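Local structure of nucleoplasmin-like protein (Drosophila melanogaster, 1NLQ) at residues L32-I37 with V97-H102; N49-N54 with V86-I91. The protein binds core histones and acts in the ATP-facilitated assembly of approximately regularly spaced nucleosomal arrays. All coordinates share one frame; numbering follows the deposited sequence.

In the fold
From the N terminus, this chain, the protein's N-terminal core, first forms strands 4-11 and 17-20, then strand 31-39, which carries one side of contact 1. Strand 48-55 follows and carries one side of contact 2. Strands 60-68 and 74-82 come next, and strand 86-92 returns to close contact 2. Strand 97-104 then closes contact 1, so contact 2 is nested inside contact 1. Each contact joins the two central strands of a four-stranded antiparallel sheet, and the two sheets pack together as a beta sandwich. The centres of the two contacts lie about 12 Å apart. F88 of contact 2 touches L32, I34 and I99 of contact 1, and V51 touches V97.

Contact 1. Residues L32-I37 with V97-H102; sequences LVIKQI and VYIHGH
K35 and Q36 both face H100 across two antiparallel strands, forming a classic beta bulge in one sheet of the nucleoplasmin beta sandwich. V33 and H102 form a hydrogen-bonded pair, with V33 N 2.9 Å from H102 O. At the bulge, H100 O accepts two N-H groups. K35 N lies 2.8 Å from H100 O, in the carbonyl plane. Q36 N is 3.2 Å from H100 O and tilted out of that plane. H100 N donates to Q36 O. I34 pairs with G101 in the register of V33 and H102; past the bulge the register shifts by one, and I37 pairs with I99.

Apolar groups hold the face carrying I34, I37 and I99. I34 CD1 meets I99 CG2 at 3.7 Å, and I37 CG2 meets V97 CG1 at 3.5 Å. This face turns to the other sheet, where F88 touches both I34 and I99.

The face carrying V33, Q36, H100 and H102 is largely polar and meets a neighbouring subunit. K35 CG, anti to the carbonyl carbon (chi1 -67°), meets the edge of the H102 ring, 3.6 Å from H102 CD2; K35 CE also lies by the ring. K35 NZ forms salt bridges with D78 of its own chain and of that subunit. H102 ND1 is hydrogen-bonded to E4 OE1 of its own chain, and H102 NE2 to D78 O of the neighbouring subunit. Q36 NE2 is hydrogen-bonded to I64 O of that subunit, so these side chains help join the pentamer.

The Q36 and H100 side chains run alongside each other in the same direction, the amide turned 63° from the ring. Q36 NE2 donates to H100 ND1 at 3.0 Å; ND1 lies in the amide plane, while NE2 sits 30° out of the ring plane.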
loop_
_atom_site.group_PDB
_atom_site.type_symbol
_atom_site.label_atom_id
_atom_site.label_comp_id
_atom_site.label_asym_id
_atom_site.label_seq_id
_atom_site.Cartn_x
_atom_site.Cartn_y
_atom_site.Cartn_z
ATOM N N LEU A 32 3.104 8.265 16.705
ATOM C CA LEU A 32 2.632 6.904 16.495
ATOM C C LEU A 32 2.256 6.786 15.028
ATOM O O LEU A 32 1.418 7.539 14.530
ATOM C CB LEU A 32 1.404 6.621 17.354
ATOM C CG LEU A 32 0.794 5.229 17.166
ATOM C CD1 LEU A 32 1.792 4.154 17.586
ATOM C CD2 LEU A 32 -0.468 5.126 17.992
ATOM N N VAL A 33 2.886 5.854 14.323
ATOM C CA VAL A 33 2.591 5.660 12.915
ATOM C C VAL A 33 1.846 4.345 12.786
ATOM O O VAL A 33 2.344 3.313 13.214
ATOM C CB VAL A 33 3.876 5.576 12.068
ATOM C CG1 VAL A 33 3.512 5.443 10.589
ATOM C CG2 VAL A 33 4.740 6.811 12.301
ATOM N N ILE A 34 0.648 4.386 12.222
ATOM C CA ILE A 34 -0.123 3.160 12.058
ATOM C C ILE A 34 0.031 2.679 10.629
ATOM O O ILE A 34 -0.441 3.322 9.693
ATOM C CB ILE A 34 -1.607 3.386 12.381
ATOM C CG1 ILE A 34 -1.763 3.790 13.851
ATOM C CG2 ILE A 34 -2.394 2.123 12.101
ATOM C CD1 ILE A 34 -1.093 2.840 14.841
ATOM N N LYS A 35 0.701 1.539 10.472
ATOM C CA LYS A 35 0.977 0.975 9.159
ATOM C C LYS A 35 -0.047 -0.001 8.624
ATOM O O LYS A 35 -0.342 0.005 7.436
ATOM C CB LYS A 35 2.340 0.281 9.170
ATOM C CG LYS A 35 3.528 1.209 9.353
ATOM C CD LYS A 35 3.672 2.117 8.151
ATOM C CE LYS A 35 4.995 2.869 8.154
ATOM N NZ LYS A 35 5.179 3.634 6.885
ATOM N N GLN A 36 -0.572 -0.846 9.498
ATOM C CA GLN A 36 -1.519 -1.866 9.079
ATOM C C GLN A 36 -2.553 -2.205 10.147
ATOM O O GLN A 36 -2.261 -2.206 11.340
ATOM C CB GLN A 36 -0.728 -3.130 8.677
ATOM C CG GLN A 36 -1.555 -4.371 8.386
ATOM C CD GLN A 36 -0.694 -5.591 8.052
ATOM O OE1 GLN A 36 -0.496 -5.922 6.886
ATOM N NE2 GLN A 36 -0.174 -6.254 9.081
ATOM N N ILE A 37 -3.781 -2.452 9.697
ATOM C CA ILE A 37 -4.874 -2.852 10.576
ATOM C C ILE A 37 -5.383 -4.099 9.879
ATOM O O ILE A 37 -5.877 -4.044 8.754
ATOM C CB ILE A 37 -5.963 -1.767 10.688
ATOM C CG1 ILE A 37 -5.348 -0.508 11.312
ATOM C CG2 ILE A 37 -7.095 -2.260 11.583
ATOM C CD1 ILE A 37 -6.318 0.643 11.536
ATOM N N VAL A 97 -9.038 -7.778 15.790
ATOM C CA VAL A 97 -8.433 -6.867 14.835
ATOM C C VAL A 97 -7.070 -6.479 15.406
ATOM O O VAL A 97 -6.950 -6.158 16.592
ATOM C CB VAL A 97 -9.289 -5.598 14.630
ATOM C CG1 VAL A 97 -8.561 -4.619 13.713
ATOM C CG2 VAL A 97 -10.627 -5.981 14.028
ATOM N N TYR A 98 -6.040 -6.527 14.571
ATOM C CA TYR A 98 -4.701 -6.188 15.017
ATOM C C TYR A 98 -4.260 -4.850 14.424
ATOM O O TYR A 98 -4.487 -4.578 13.247
ATOM C CB TYR A 98 -3.717 -7.289 14.601
ATOM C CG TYR A 98 -4.241 -8.691 14.810
ATOM C CD1 TYR A 98 -4.568 -9.504 13.721
ATOM C CD2 TYR A 98 -4.416 -9.209 16.097
ATOM C CE1 TYR A 98 -5.052 -10.795 13.908
ATOM C CE2 TYR A 98 -4.904 -10.504 16.285
ATOM C CZ TYR A 98 -5.218 -11.283 15.191
ATOM O OH TYR A 98 -5.716 -12.556 15.383
ATOM N N ILE A 99 -3.639 -4.016 15.248
ATOM C CA ILE A 99 -3.153 -2.716 14.792
ATOM C C ILE A 99 -1.630 -2.742 14.878
ATOM O O ILE A 99 -1.071 -2.994 15.950
ATOM C CB ILE A 99 -3.712 -1.573 15.671
ATOM C CG1 ILE A 99 -5.240 -1.556 15.583
ATOM C CG2 ILE A 99 -3.160 -0.238 15.206
ATOM C CD1 ILE A 99 -5.909 -0.559 16.518
ATOM N N HIS A 100 -0.964 -2.504 13.749
ATOM C CA HIS A 100 0.495 -2.523 13.691
ATOM C C HIS A 100 1.099 -1.190 13.266
ATOM O O HIS A 100 0.542 -0.480 12.431
ATOM C CB HIS A 100 0.975 -3.586 12.703
ATOM C CG HIS A 100 0.382 -4.941 12.926
ATOM N ND1 HIS A 100 -0.358 -5.590 11.963
ATOM C CD2 HIS A 100 0.436 -5.780 13.989
ATOM C CE1 HIS A 100 -0.737 -6.770 12.422
ATOM N NE2 HIS A 100 -0.269 -6.909 13.649
ATOM N N GLY A 101 2.260 -0.869 13.822
ATOM C CA GLY A 101 2.895 0.382 13.456
ATOM C C GLY A 101 4.243 0.622 14.101
ATOM O O GLY A 101 4.902 -0.305 14.585
ATOM N N HIS A 102 4.651 1.889 14.065
ATOM C CA HIS A 102 5.921 2.341 14.622
ATOM C C HIS A 102 5.639 3.245 15.799
ATOM O O HIS A 102 4.860 4.188 15.676
ATOM C CB HIS A 102 6.708 3.149 13.590
ATOM C CG HIS A 102 7.118 2.369 12.382
ATOM N ND1 HIS A 102 8.424 2.317 11.943
ATOM C CD2 HIS A 102 6.401 1.608 11.521
ATOM C CE1 HIS A 102 8.493 1.556 10.865
ATOM N NE2 HIS A 102 7.280 1.113 10.588
#

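Contact 2. Residues N49-N54 with V86-I91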
loop_
_atom_site.group_PDB
_atom_site.type_symbol
_atom_site.label_atom_id
_atom_site.label_comp_id
_atom_site.label_asym_id
_atom_site.label_seq_id
_atom_site.Cartn_x
_atom_site.Cartn_y
_atom_site.Cartn_z
ATOM N N ASN A 49 -16.180 -5.038 10.577
ATOM C CA ASN A 49 -15.387 -4.729 11.755
ATOM C C ASN A 49 -14.850 -3.338 11.497
ATOM O O ASN A 49 -14.142 -3.115 10.520
ATOM C CB ASN A 49 -14.250 -5.736 11.919
ATOM C CG ASN A 49 -14.673 -6.958 12.711
ATOM O OD1 ASN A 49 -14.375 -7.072 13.899
ATOM N ND2 ASN A 49 -15.385 -7.867 12.059
ATOM N N VAL A 50 -15.200 -2.405 12.373
ATOM C CA VAL A 50 -14.794 -1.019 12.212
ATOM C C VAL A 50 -14.005 -0.506 13.403
ATOM O O VAL A 50 -14.441 -0.632 14.546
ATOM C CB VAL A 50 -16.040 -0.116 12.009
ATOM C CG1 VAL A 50 -15.624 1.335 11.812
ATOM C CG2 VAL A 50 -16.832 -0.618 10.815
ATOM N N VAL A 51 -12.839 0.064 13.118
ATOM C CA VAL A 51 -11.978 0.627 14.148
ATOM C C VAL A 51 -12.062 2.139 14.023
ATOM O O VAL A 51 -11.908 2.689 12.939
ATOM C CB VAL A 51 -10.507 0.198 13.967
ATOM C CG1 VAL A 51 -9.630 0.862 15.019
ATOM C CG2 VAL A 51 -10.390 -1.313 14.062
ATOM N N GLU A 52 -12.331 2.805 15.133
ATOM C CA GLU A 52 -12.439 4.252 15.136
ATOM C C GLU A 52 -11.275 4.822 15.921
ATOM O O GLU A 52 -10.916 4.293 16.973
ATOM C CB GLU A 52 -13.745 4.669 15.799
ATOM C CG GLU A 52 -13.905 6.167 15.934
ATOM C CD GLU A 52 -14.923 6.528 16.983
ATOM O OE1 GLU A 52 -16.131 6.301 16.763
ATOM O OE2 GLU A 52 -14.499 7.033 18.041
ATOM N N VAL A 53 -10.673 5.889 15.413
ATOM C CA VAL A 53 -9.562 6.506 16.114
ATOM C C VAL A 53 -10.074 7.782 16.775
ATOM O O VAL A 53 -10.915 8.486 16.219
ATOM C CB VAL A 53 -8.373 6.830 15.155
ATOM C CG1 VAL A 53 -8.749 7.927 14.180
ATOM C CG2 VAL A 53 -7.159 7.257 15.964
ATOM N N ASN A 54 -9.580 8.051 17.980
ATOM C CA ASN A 54 -9.986 9.234 18.725
ATOM C C ASN A 54 -8.790 10.017 19.233
ATOM O O ASN A 54 -7.887 9.459 19.846
ATOM C CB ASN A 54 -10.839 8.851 19.935
ATOM C CG ASN A 54 -12.130 8.176 19.549
ATOM O OD1 ASN A 54 -12.178 6.957 19.336
ATOM N ND2 ASN A 54 -13.192 8.966 19.437
ATOM N N VAL A 86 -3.963 8.994 21.754
ATOM C CA VAL A 86 -4.799 8.373 20.736
ATOM C C VAL A 86 -5.497 7.114 21.221
ATOM O O VAL A 86 -4.866 6.219 21.767
ATOM C CB VAL A 86 -3.965 8.012 19.495
ATOM C CG1 VAL A 86 -4.847 7.356 18.451
ATOM C CG2 VAL A 86 -3.314 9.253 18.933
ATOM N N THR A 87 -6.807 7.041 21.014
ATOM C CA THR A 87 -7.536 5.854 21.433
ATOM C C THR A 87 -8.192 5.170 20.236
ATOM O O THR A 87 -8.892 5.815 19.462
ATOM C CB THR A 87 -8.636 6.196 22.442
ATOM O OG1 THR A 87 -8.060 6.831 23.593
ATOM C CG2 THR A 87 -9.338 4.927 22.882
ATOM N N PHE A 88 -7.952 3.868 20.088
ATOM C CA PHE A 88 -8.531 3.087 18.993
ATOM C C PHE A 88 -9.649 2.252 19.584
ATOM O O PHE A 88 -9.460 1.607 20.615
ATOM C CB PHE A 88 -7.499 2.139 18.373
ATOM C CG PHE A 88 -6.294 2.828 17.817
ATOM C CD1 PHE A 88 -5.095 2.813 18.515
ATOM C CD2 PHE A 88 -6.353 3.490 16.593
ATOM C CE1 PHE A 88 -3.971 3.440 18.014
ATOM C CE2 PHE A 88 -5.233 4.125 16.075
ATOM C CZ PHE A 88 -4.034 4.102 16.787
ATOM N N LYS A 89 -10.813 2.261 18.949
ATOM C CA LYS A 89 -11.922 1.482 19.475
ATOM C C LYS A 89 -12.634 0.677 18.409
ATOM O O LYS A 89 -12.877 1.169 17.314
ATOM C CB LYS A 89 -12.939 2.383 20.170
ATOM C CG LYS A 89 -14.033 1.574 20.833
ATOM C CD LYS A 89 -14.946 2.404 21.703
ATOM C CE LYS A 89 -16.028 1.506 22.285
ATOM N NZ LYS A 89 -17.021 2.238 23.103
ATOM N N LEU A 90 -12.969 -0.567 18.741
ATOM C CA LEU A 90 -13.687 -1.438 17.820
ATOM C C LEU A 90 -15.162 -1.107 18.029
ATOM O O LEU A 90 -15.804 -1.643 18.930
ATOM C CB LEU A 90 -13.405 -2.901 18.158
ATOM C CG LEU A 90 -13.951 -3.955 17.191
ATOM C CD1 LEU A 90 -13.329 -3.778 15.807
ATOM C CD2 LEU A 90 -13.618 -5.342 17.738
ATOM N N ILE A 91 -15.689 -0.210 17.200
ATOM C CA ILE A 91 -17.080 0.226 17.328
ATOM C C ILE A 91 -18.111 -0.641 16.599
ATOM O O ILE A 91 -19.320 -0.399 16.708
ATOM C CB ILE A 91 -17.245 1.697 16.871
ATOM C CG1 ILE A 91 -16.883 1.835 15.390
ATOM C CG2 ILE A 91 -16.360 2.608 17.712
ATOM C CD1 ILE A 91 -17.194 3.202 14.810
#
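I91 CG1 stands between its backbone N and carbonyl carbon (chi1 62°), against V50 CG1 at 3.8 Å. E52 CG is anti to the backbone N (chi1 176°). The extended E52 chain crosses I91 at about a right angle, with E52 OE1 3.8 Å from I91 CD1. N54 ND2 donates to E52 OE2 at 2.7 Å, along the same strand. Replacing E52 with an alanine would probably cost I91 CG2 and CD1 their contact with OE1 and leave N54 ND2 without its carboxylate partner.

The strands are antiparallel. E52 and K89 form a hydrogen-bonded pair, as do N54 and T87. E52 N meets K89 O at 2.8 Å.

V51, V53, F88 and L90 share the other face. V53 CG2 is 3.7 Å from F88 CE2. V53 CG2 packs tightly on V86 CG1 at 3.4 Å, and V86 CG1 also covers one ring face of F88, offset toward the rim.

This face packs against the other sheet of the sandwich, with F88 on L32 and with V51 and L90 on V97. Within its own sheet, strand 60-68 flanks 48-55, and strand 17-20 flanks 86-92.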